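Local coordinates for protein Chains: A (Unidentified, PDB 6ZM9) that cleaves S-adenosyl methionine as a phage-encoded lyase, yielding 5'-methylthioadenosine and probably homoserine lactone, in an assembly of three subunits, at residues I15-N20 with F102-V107; V52-V57 with E69-I74. All blocks are in the same frame, centred on the assembly; numbering follows the deposited sequence.

Interaction 1: residues I15-N20 with F102-V107; sequences IFVGLN and FKQESV. With PRO (proline), chain E; MTA (5'-deoxy-5'-methylthioadenosine), chain F.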
ATOM      1  N   ILE A  15      -1.410   7.004  -7.058  1.00 11.29           N
ATOM      2  CA  ILE A  15      -1.301   8.455  -7.101  1.00 11.10           C
ATOM      3  C   ILE A  15      -1.190   8.966  -5.670  1.00 10.18           C
ATOM      4  O   ILE A  15      -1.977   8.570  -4.810  1.00 11.96           O
ATOM      5  CB  ILE A  15      -2.522   9.089  -7.792  1.00 11.94           C
ATOM      6  CG1 ILE A  15      -2.738   8.497  -9.185  1.00 13.44           C
ATOM      7  CG2 ILE A  15      -2.381  10.609  -7.862  1.00 12.63           C
ATOM      8  CD1 ILE A  15      -3.993   9.003  -9.868  1.00 17.71           C
ATOM      9  N   PHE A  16      -0.218   9.844  -5.417  1.00 10.17           N
ATOM     10  CA  PHE A  16      -0.014  10.428  -4.101  1.00  9.40           C
ATOM     11  C   PHE A  16      -0.385  11.901  -4.140  1.00 10.76           C
ATOM     12  O   PHE A  16       0.215  12.670  -4.909  1.00 12.31           O
ATOM     13  CB  PHE A  16       1.432  10.258  -3.680  1.00 11.30           C
ATOM     14  CG  PHE A  16       1.854   8.829  -3.509  1.00 11.48           C
ATOM     15  CD1 PHE A  16       2.305   8.074  -4.579  1.00 13.66           C
ATOM     16  CD2 PHE A  16       1.787   8.238  -2.267  1.00 14.12           C
ATOM     17  CE1 PHE A  16       2.707   6.748  -4.400  1.00 14.89           C
ATOM     18  CE2 PHE A  16       2.205   6.913  -2.068  1.00 14.92           C
ATOM     19  CZ  PHE A  16       2.666   6.171  -3.125  1.00 15.43           C
ATOM     20  N   VAL A  17      -1.351  12.289  -3.295  1.00 10.67           N
ATOM     21  CA  VAL A  17      -1.890  13.650  -3.245  0.83 10.86           C
ATOM     22  C   VAL A  17      -1.835  14.139  -1.802  1.00 10.98           C
ATOM     23  O   VAL A  17      -2.462  13.531  -0.926  1.00 11.56           O
ATOM     24  CB  VAL A  17      -3.356  13.721  -3.720  0.83 13.94           C
ATOM     25  CG1 VAL A  17      -3.799  15.184  -3.826  0.83 13.04           C
ATOM     26  CG2 VAL A  17      -3.580  13.003  -5.040  0.83 15.03           C
ATOM     27  N   GLY A  18      -1.145  15.249  -1.566  1.00 11.47           N
ATOM     28  CA  GLY A  18      -1.129  15.855  -0.256  1.00 10.53           C
ATOM     29  C   GLY A  18      -2.349  16.715   0.035  1.00 11.37           C
ATOM     30  O   GLY A  18      -3.089  17.139  -0.859  1.00 12.59           O
ATOM     31  N   LEU A  19      -2.555  16.983   1.329  1.00 12.36           N
ATOM     32  CA  LEU A  19      -3.742  17.675   1.818  1.00 12.73           C
ATOM     33  C   LEU A  19      -3.407  18.994   2.493  1.00 13.81           C
ATOM     34  O   LEU A  19      -4.326  19.715   2.913  1.00 14.18           O
ATOM     35  CB  LEU A  19      -4.542  16.776   2.763  1.00 13.17           C
ATOM     36  CG  LEU A  19      -5.016  15.468   2.111  1.00 12.29           C
ATOM     37  CD1 LEU A  19      -5.656  14.588   3.153  1.00 13.75           C
ATOM     38  CD2 LEU A  19      -5.964  15.706   0.958  1.00 13.29           C
ATOM     39  N   ASN A  20      -2.127  19.333   2.607  1.00 14.56           N
ATOM     40  CA  ASN A  20      -1.716  20.664   3.008  1.00 15.52           C
ATOM     41  C   ASN A  20      -1.612  21.545   1.772  1.00 16.50           C
ATOM     42  O   ASN A  20      -1.301  21.067   0.676  1.00 16.62           O
ATOM     43  CB  ASN A  20      -0.299  20.646   3.588  1.00 15.41           C
ATOM     44  CG  ASN A  20      -0.257  20.548   5.099  1.00 16.73           C
ATOM     45  OD1 ASN A  20      -1.115  19.937   5.734  1.00 18.72           O
ATOM     46  ND2 ASN A  20       0.803  21.105   5.683  1.00 19.68           N
ATOM     47  N   PHE A 102      -6.439  20.554  -5.797  1.00 12.53           N
ATOM     48  CA  PHE A 102      -5.962  20.635  -4.423  1.00 13.01           C
ATOM     49  C   PHE A 102      -4.797  21.601  -4.269  1.00 13.09           C
ATOM     50  O   PHE A 102      -4.192  21.658  -3.198  1.00 14.69           O
ATOM     51  CB  PHE A 102      -5.738  19.228  -3.872  1.00 13.06           C
ATOM     52  CG  PHE A 102      -7.026  18.468  -3.757  1.00 11.52           C
ATOM     53  CD1 PHE A 102      -7.929  18.786  -2.761  1.00 14.07           C
ATOM     54  CD2 PHE A 102      -7.406  17.553  -4.719  1.00 10.94           C
ATOM     55  CE1 PHE A 102      -9.149  18.153  -2.679  1.00 14.38           C
ATOM     56  CE2 PHE A 102      -8.649  16.914  -4.640  1.00 12.61           C
ATOM     57  CZ  PHE A 102      -9.511  17.215  -3.619  1.00 13.36           C
ATOM     58  N   LYS A 103      -4.539  22.424  -5.286  1.00 13.12           N
ATOM     59  CA  LYS A 103      -3.585  23.528  -5.180  1.00 14.47           C
ATOM     60  C   LYS A 103      -2.199  23.036  -4.783  1.00 14.39           C
ATOM     61  O   LYS A 103      -1.493  23.686  -4.004  1.00 17.00           O
ATOM     62  CB  LYS A 103      -4.084  24.613  -4.224  1.00 16.40           C
ATOM     63  CG  LYS A 103      -5.413  25.209  -4.634  1.00 18.13           C
ATOM     64  CD  LYS A 103      -5.815  26.303  -3.659  1.00 23.55           C
ATOM     65  CE  LYS A 103      -7.103  26.986  -4.017  1.00 32.00           C
ATOM     66  NZ  LYS A 103      -7.398  28.032  -2.989  1.00 37.26           N
ATOM     67  N   GLN A 104      -1.808  21.885  -5.328  1.00 13.22           N
ATOM     68  CA  GLN A 104      -0.583  21.215  -4.911  1.00 13.49           C
ATOM     69  C   GLN A 104       0.628  21.597  -5.753  1.00 13.02           C
ATOM     70  O   GLN A 104       0.532  21.827  -6.958  1.00 13.45           O
ATOM     71  CB  GLN A 104      -0.766  19.695  -4.994  1.00 12.86           C
ATOM     72  CG  GLN A 104      -1.828  19.181  -4.052  1.00 13.47           C
ATOM     73  CD  GLN A 104      -1.408  19.364  -2.623  1.00 14.08           C
ATOM     74  OE1 GLN A 104      -0.446  18.748  -2.169  1.00 15.23           O
ATOM     75  NE2 GLN A 104      -2.113  20.222  -1.903  1.00 14.61           N
ATOM     76  N   GLU A 105       1.793  21.589  -5.104  1.00 13.44           N
ATOM     77  CA  GLU A 105       3.044  21.804  -5.818  1.00 14.69           C
ATOM     78  C   GLU A 105       3.392  20.604  -6.686  1.00 13.26           C
ATOM     79  O   GLU A 105       3.895  20.764  -7.806  1.00 15.43           O
ATOM     80  CB  GLU A 105       4.205  22.088  -4.867  0.65 16.85           C
ATOM     81  CG  GLU A 105       5.448  22.502  -5.641  0.65 22.77           C
ATOM     82  CD  GLU A 105       6.657  22.755  -4.776  0.65 25.86           C
ATOM     83  OE1 GLU A 105       7.079  21.854  -4.025  0.65 28.95           O
ATOM     84  OE2 GLU A 105       7.202  23.865  -4.878  0.65 27.51           O
ATOM     85  N   SER A 106       3.154  19.395  -6.179  1.00 14.00           N
ATOM     86  CA  SER A 106       3.550  18.159  -6.845  0.71 15.62           C
ATOM     87  C   SER A 106       2.553  17.057  -6.518  1.00 13.74           C
ATOM     88  O   SER A 106       2.145  16.938  -5.358  1.00 15.83           O
ATOM     89  CB  SER A 106       4.910  17.730  -6.275  0.71 21.32           C
ATOM     90  OG  SER A 106       5.434  16.575  -6.902  0.71 27.22           O
ATOM     91  N   VAL A 107       2.226  16.225  -7.510  1.00 12.25           N
ATOM     92  CA  VAL A 107       1.489  14.973  -7.341  1.00 11.03           C
ATOM     93  C   VAL A 107       2.342  13.884  -7.980  1.00 11.83           C
ATOM     94  O   VAL A 107       2.856  14.067  -9.089  1.00 15.50           O
ATOM     95  CB  VAL A 107       0.097  15.050  -7.996  1.00 12.26           C
ATOM     96  CG1 VAL A 107      -0.543  13.686  -8.164  1.00 13.37           C
ATOM     97  CG2 VAL A 107      -0.823  15.939  -7.165  1.00 13.08           C
TER
HETATM   98  N   PRO E 204       1.235  19.282  -0.137  0.84 20.08           N
HETATM   99  CA  PRO E 204       1.921  20.555   0.081  0.84 20.00           C
HETATM  100  C   PRO E 204       1.777  21.529  -1.075  0.84 18.37           C
HETATM  101  O   PRO E 204       1.823  22.751  -0.877  0.84 20.12           O
HETATM  102  CB  PRO E 204       3.383  20.129   0.193  0.84 30.13           C
HETATM  103  CG  PRO E 204       3.419  18.781  -0.558  0.84 27.28           C
HETATM  104  CD  PRO E 204       2.059  18.381  -0.954  0.84 26.12           C
HETATM  105  OXT PRO E 204       1.645  21.107  -2.223  0.84 18.14           O
HETATM  106  CS  MTA F 205       4.217  14.714  -3.722  1.00 14.71           C
HETATM  107  S5' MTA F 205       3.851  15.388  -2.134  1.00 13.84           S
HETATM  108  C5' MTA F 205       2.346  14.488  -1.719  1.00 12.53           C
HETATM  109  C4' MTA F 205       2.544  13.201  -0.944  1.00 12.04           C
HETATM  110  O4' MTA F 205       3.366  12.310  -1.716  1.00 11.58           O
HETATM  111  C2' MTA F 205       3.725  11.868   0.612  1.00 11.25           C
HETATM  112  O2' MTA F 205       2.639  11.121   1.137  1.00 11.88           O
HETATM  113  C3' MTA F 205       3.247  13.309   0.409  1.00 11.70           C
HETATM  114  O3' MTA F 205       2.398  13.765   1.448  1.00 12.81           O
HETATM  115  C1' MTA F 205       4.044  11.433  -0.826  1.00 11.07           C
HETATM  116  N9  MTA F 205       5.466  11.460  -1.134  1.00 11.14           N
HETATM  117  C8  MTA F 205       6.234  12.521  -1.543  1.00 12.30           C
HETATM  118  N7  MTA F 205       7.472  12.208  -1.842  1.00 13.43           N
HETATM  119  C5  MTA F 205       7.529  10.840  -1.606  1.00 11.51           C
HETATM  120  C6  MTA F 205       8.542   9.881  -1.803  1.00 13.02           C
HETATM  121  N6  MTA F 205       9.753  10.157  -2.306  1.00 13.16           N
HETATM  122  N1  MTA F 205       8.246   8.590  -1.511  1.00 13.22           N
HETATM  123  C2  MTA F 205       7.020   8.293  -1.063  1.00 12.11           C
HETATM  124  N3  MTA F 205       5.986   9.104  -0.861  1.00 11.08           N
HETATM  125  C4  MTA F 205       6.302  10.375  -1.154  1.00 10.98           C
HETATM  126  O   HOH W   1       0.205  16.524  -3.634  1.00 16.38           O
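Gln104 meets Asn20 through two successive turns of its side chain: CG stands anti to the carbonyl carbon (chi1 -63°), and a bend at chi2 of -66° brings the amide to the end of strand 11-21. There NE2 donates to Asn20 O over 2.8 Å in an almost straight bond (167° at the hydrogen), arriving tilted from the carbonyl plane. The same NE2 also bonds Phe102 O at 2.8 Å, within its own segment. Both acceptors lie close to the Gln104 amide plane, which fixes the rotation of the group and turns OE1 toward the bound proline and a water.

The backbones part along the contact. CA of Val17 is 5.5 Å from CA of Val107, whereas CA of Gly18 and CA of Gln104 are 7.1 Å apart. That water bridges the wider end, accepting from Gly18 N and donating to both Gln104 OE1 and Ser106 O. At the closer end the contact is apolar: Val107 puts CG1 anti to its backbone N, beside Phe16 O and 3.6 Å from Ile15 CG2. Val17 CG1 meets the Phe102 ring obliquely, and Leu98 of helix 84-101 packs against Val17 too. That helix ends in a Schellman motif with Lys103 as its C-prime residue, redirecting the chain into the pocket loop.

Bound proline is gripped from both segments. Its N donates to Asn20 O and lies 2.7 Å from Gln104 OE1, while Glu105 N donates to its OXT at 2.9 Å. S5' of the methylthioadenosine is 3.8 Å from CG of this proline, so the two ligands probably occupy neighbouring parts of the substrate site. The polar end of the contact thus offers amide and backbone groups suited to an amino acid moiety, consistent with recognition of the methionyl part of S-adenosyl methionine.

Interaction 2: residues V52-V57 with E69-I74; sequences VAQRGV and ENSVQI. With MTA (5'-deoxy-5'-methylthioadenosine), chain F; PRO (proline), chain E.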
ATOM      1  N   VAL A  52      -6.121   5.485   0.496  1.00  9.81           N
ATOM      2  CA  VAL A  52      -5.447   5.203   1.759  1.00 10.18           C
ATOM      3  C   VAL A  52      -5.011   6.524   2.389  1.00  9.94           C
ATOM      4  O   VAL A  52      -4.253   7.293   1.787  1.00 11.69           O
ATOM      5  CB  VAL A  52      -4.219   4.307   1.525  1.00 11.46           C
ATOM      6  CG1 VAL A  52      -3.482   4.028   2.832  1.00 13.78           C
ATOM      7  CG2 VAL A  52      -4.624   3.007   0.847  1.00 15.21           C
ATOM      8  N   ALA A  53      -5.459   6.763   3.615  1.00 11.45           N
ATOM      9  CA  ALA A  53      -4.981   7.914   4.360  1.00 11.15           C
ATOM     10  C   ALA A  53      -3.566   7.665   4.866  1.00 11.13           C
ATOM     11  O   ALA A  53      -3.236   6.561   5.306  1.00 16.33           O
ATOM     12  CB  ALA A  53      -5.898   8.174   5.550  1.00 13.80           C
ATOM     13  N   GLN A  54      -2.745   8.706   4.811  1.00 11.07           N
ATOM     14  CA  GLN A  54      -1.338   8.598   5.139  1.00 11.63           C
ATOM     15  C   GLN A  54      -0.892   9.849   5.868  1.00 11.30           C
ATOM     16  O   GLN A  54      -1.550  10.893   5.821  1.00 11.94           O
ATOM     17  CB  GLN A  54      -0.439   8.560   3.896  1.00 13.03           C
ATOM     18  CG  GLN A  54      -0.895   7.633   2.838  1.00 13.52           C
ATOM     19  CD  GLN A  54       0.099   7.511   1.709  1.00 11.70           C
ATOM     20  OE1 GLN A  54       0.499   6.412   1.344  1.00 12.78           O
ATOM     21  NE2 GLN A  54       0.461   8.640   1.114  1.00 13.00           N
ATOM     22  N   ARG A  55       0.261   9.741   6.518  1.00 10.31           N
ATOM     23  CA  ARG A  55       1.085  10.898   6.844  1.00 10.43           C
ATOM     24  C   ARG A  55       2.179  10.961   5.790  1.00 11.83           C
ATOM     25  O   ARG A  55       2.741   9.933   5.400  1.00 14.38           O
ATOM     26  CB  ARG A  55       1.678  10.813   8.243  1.00 12.54           C
ATOM     27  CG  ARG A  55       0.619  10.851   9.320  1.00 13.80           C
ATOM     28  CD  ARG A  55      -0.045  12.219   9.457  1.00 14.09           C
ATOM     29  NE  ARG A  55       0.821  13.170  10.137  1.00 14.52           N
ATOM     30  CZ  ARG A  55       0.644  14.487  10.136  1.00 15.12           C
ATOM     31  NH1 ARG A  55      -0.353  15.043   9.465  1.00 16.44           N
ATOM     32  NH2 ARG A  55       1.485  15.250  10.820  1.00 17.04           N
ATOM     33  N   GLY A  56       2.451  12.158   5.291  1.00 11.27           N
ATOM     34  CA  GLY A  56       3.436  12.332   4.247  1.00 11.48           C
ATOM     35  C   GLY A  56       4.449  13.387   4.631  1.00 11.28           C
ATOM     36  O   GLY A  56       4.154  14.340   5.351  1.00 12.23           O
ATOM     37  N   VAL A  57       5.658  13.210   4.105  1.00 12.08           N
ATOM     38  CA  VAL A  57       6.758  14.148   4.279  1.00 11.81           C
ATOM     39  C   VAL A  57       7.235  14.535   2.890  1.00 12.23           C
ATOM     40  O   VAL A  57       7.494  13.659   2.052  1.00 13.21           O
ATOM     41  CB  VAL A  57       7.894  13.511   5.096  1.00 12.48           C
ATOM     42  CG1 VAL A  57       9.103  14.410   5.175  1.00 15.66           C
ATOM     43  CG2 VAL A  57       7.398  13.150   6.489  1.00 13.52           C
ATOM     44  N   GLU A  69       2.405  16.332   6.487  1.00 12.59           N
ATOM     45  CA  GLU A  69       1.008  16.590   6.182  1.00 12.57           C
ATOM     46  C   GLU A  69       0.230  15.281   6.209  1.00 12.32           C
ATOM     47  O   GLU A  69       0.797  14.189   6.214  1.00 12.43           O
ATOM     48  CB  GLU A  69       0.858  17.222   4.781  1.00 13.63           C
ATOM     49  CG  GLU A  69       1.427  16.341   3.659  1.00 13.32           C
ATOM     50  CD  GLU A  69       1.277  16.932   2.258  1.00 13.51           C
ATOM     51  OE1 GLU A  69       0.653  18.004   2.089  1.00 14.72           O
ATOM     52  OE2 GLU A  69       1.793  16.304   1.309  1.00 14.48           O
ATOM     53  N   ASN A  70      -1.091  15.401   6.209  1.00 11.69           N
ATOM     54  CA  ASN A  70      -1.919  14.282   5.800  1.00 11.02           C
ATOM     55  C   ASN A  70      -1.884  14.186   4.278  1.00 11.10           C
ATOM     56  O   ASN A  70      -1.782  15.196   3.584  1.00 12.30           O
ATOM     57  CB  ASN A  70      -3.363  14.492   6.237  1.00 12.19           C
ATOM     58  CG  ASN A  70      -3.534  14.469   7.731  1.00 13.77           C
ATOM     59  OD1 ASN A  70      -2.768  13.840   8.467  1.00 15.99           O
ATOM     60  ND2 ASN A  70      -4.579  15.132   8.196  1.00 18.43           N
ATOM     61  N   SER A  71      -1.948  12.963   3.761  1.00 10.55           N
ATOM     62  CA  SER A  71      -1.976  12.761   2.325  1.00 10.73           C
ATOM     63  C   SER A  71      -2.815  11.531   2.007  1.00 10.68           C
ATOM     64  O   SER A  71      -3.302  10.830   2.897  1.00 10.88           O
ATOM     65  CB  SER A  71      -0.572  12.653   1.727  1.00 11.68           C
ATOM     66  OG  SER A  71       0.097  11.514   2.224  1.00 11.94           O
ATOM     67  N   VAL A  72      -3.001  11.289   0.708  1.00  9.85           N
ATOM     68  CA  VAL A  72      -3.834  10.199   0.223  1.00 10.79           C
ATOM     69  C   VAL A  72      -3.048   9.445  -0.833  1.00 10.08           C
ATOM     70  O   VAL A  72      -2.465  10.058  -1.734  1.00 10.91           O
ATOM     71  CB  VAL A  72      -5.162  10.693  -0.387  1.00 10.67           C
ATOM     72  CG1 VAL A  72      -6.021   9.511  -0.867  1.00 11.19           C
ATOM     73  CG2 VAL A  72      -5.908  11.536   0.618  1.00 13.02           C
ATOM     74  N   GLN A  73      -3.037   8.124  -0.723  1.00  9.79           N
ATOM     75  CA  GLN A  73      -2.567   7.252  -1.789  1.00  9.28           C
ATOM     76  C   GLN A  73      -3.786   6.639  -2.474  1.00 10.00           C
ATOM     77  O   GLN A  73      -4.555   5.906  -1.840  1.00 11.05           O
ATOM     78  CB  GLN A  73      -1.646   6.172  -1.220  1.00 11.71           C
ATOM     79  CG  GLN A  73      -1.149   5.195  -2.274  1.00 14.38           C
ATOM     80  CD  GLN A  73      -0.389   4.006  -1.728  1.00 18.87           C
ATOM     81  OE1 GLN A  73      -0.196   3.024  -2.439  1.00 24.27           O
ATOM     82  NE2 GLN A  73       0.095   4.111  -0.501  1.00 19.21           N
ATOM     83  N   ILE A  74      -3.958   6.945  -3.758  1.00  9.94           N
ATOM     84  CA  ILE A  74      -5.033   6.383  -4.569  1.00 10.15           C
ATOM     85  C   ILE A  74      -4.481   5.158  -5.274  1.00 10.73           C
ATOM     86  O   ILE A  74      -3.434   5.238  -5.929  1.00 11.94           O
ATOM     87  CB  ILE A  74      -5.540   7.409  -5.603  1.00 10.37           C
ATOM     88  CG1 ILE A  74      -5.862   8.752  -4.946  1.00 11.35           C
ATOM     89  CG2 ILE A  74      -6.762   6.836  -6.352  1.00 12.07           C
ATOM     90  CD1 ILE A  74      -6.275   9.842  -5.936  1.00 11.42           C
TER
HETATM   91  CS  MTA F 205       4.217  14.714  -3.722  1.00 14.71           C
HETATM   92  S5' MTA F 205       3.851  15.388  -2.134  1.00 13.84           S
HETATM   93  C5' MTA F 205       2.346  14.488  -1.719  1.00 12.53           C
HETATM   94  C4' MTA F 205       2.544  13.201  -0.944  1.00 12.04           C
HETATM   95  O4' MTA F 205       3.366  12.310  -1.716  1.00 11.58           O
HETATM   96  C2' MTA F 205       3.725  11.868   0.612  1.00 11.25           C
HETATM   97  O2' MTA F 205       2.639  11.121   1.137  1.00 11.88           O
HETATM   98  C3' MTA F 205       3.247  13.309   0.409  1.00 11.70           C
HETATM   99  O3' MTA F 205       2.398  13.765   1.448  1.00 12.81           O
HETATM  100  C1' MTA F 205       4.044  11.433  -0.826  1.00 11.07           C
HETATM  101  N9  MTA F 205       5.466  11.460  -1.134  1.00 11.14           N
HETATM  102  C8  MTA F 205       6.234  12.521  -1.543  1.00 12.30           C
HETATM  103  N7  MTA F 205       7.472  12.208  -1.842  1.00 13.43           N
HETATM  104  C5  MTA F 205       7.529  10.840  -1.606  1.00 11.51           C
HETATM  105  C6  MTA F 205       8.542   9.881  -1.803  1.00 13.02           C
HETATM  106  N6  MTA F 205       9.753  10.157  -2.306  1.00 13.16           N
HETATM  107  N1  MTA F 205       8.246   8.590  -1.511  1.00 13.22           N
HETATM  108  C2  MTA F 205       7.020   8.293  -1.063  1.00 12.11           C
HETATM  109  N3  MTA F 205       5.986   9.104  -0.861  1.00 11.08           N
HETATM  110  C4  MTA F 205       6.302  10.375  -1.154  1.00 10.98           C
HETATM  111  N   PRO E 204       1.235  19.282  -0.137  0.84 20.08           N
HETATM  112  CA  PRO E 204       1.921  20.555   0.081  0.84 20.00           C
HETATM  113  C   PRO E 204       1.777  21.529  -1.075  0.84 18.37           C
HETATM  114  O   PRO E 204       1.823  22.751  -0.877  0.84 20.12           O
HETATM  115  CB  PRO E 204       3.383  20.129   0.193  0.84 30.13           C
HETATM  116  CG  PRO E 204       3.419  18.781  -0.558  0.84 27.28           C
HETATM  117  CD  PRO E 204       2.059  18.381  -0.954  0.84 26.12           C
HETATM  118  OXT PRO E 204       1.645  21.107  -2.223  0.84 18.14           O
HETATM  119  O   HOH W   2      -3.924  10.980   7.477  1.00 21.58           O
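Strand segments 52-57 and 69-74 run antiparallel with a marked twist, their axes approaching to 4.4 Å at 127°, and paired backbone bonds join Val52 with Gln73, Gln54 with Ser71 and Gly56 with Glu69. On the face that carries Gln54, Ser71 and Gln73, the two glutamine side chains cross obliquely, their amide planes 63° apart. Gln73 NE2 donates to Gln54 OE1 at 3.0 Å, leaving Gln54 NE2 on the ribose side, in contact with O2' of methylthioadenosine at 3.3 Å but not in hydrogen-bonding geometry. Ser71 OG, held between backbone N and carbonyl carbon (chi1 64°), hydrogen-bonds that same O2' at 2.8 Å. Glu69 extends beyond CG and divides its carboxylate: OE2 accepts from the ligand's O3' at 2.6 Å, and OE1 accepts from N of bound proline at 2.6 Å. Gly56 lets the ribose settle close to the strand, its CA 3.3 Å from O3'.

Arg55 and Asn70 pair on the other face. Bends at chi2 and chi3 carry the guanidinium of Arg55 across to Asn70, where NH1 donates to OD1 at 2.9 Å from above the amide carbonyl plane, while Glu30 of the second subunit forms a salt bridge with NH2. Arg55 and Val57 also continue the antiparallel ladder into that subunit, and Ser50 of the same neighbour bonds the nucleoside. Here a twisted beta hairpin forms one wall of a nucleoside pocket, probably the active site, at a subunit interface.

In the fold
Strands 11-21 and 66-77 are neighbours in one antiparallel sheet, and bonds such as Val17 O with Val72 N tie interaction 1 directly to interaction 2, whose centre lies 9 Å away. In sequence, the hairpin of interaction 2 is nested within the loop closed by interaction 1. Every touching residue of interaction 1 is buried; where strand 11-21 and the loop before strand 106-113 part, a water and a glutamine amide bridge them. Interaction 2 is a regular ladder, buried on its ligand side but with Ala53 and Asn70 exposed on the other, and it extends into another subunit. Both reach both ligands: 102-107 supplies a backbone donor to the proline carboxylate, 69-74 the carboxylate and hydroxyl that bind the ribose.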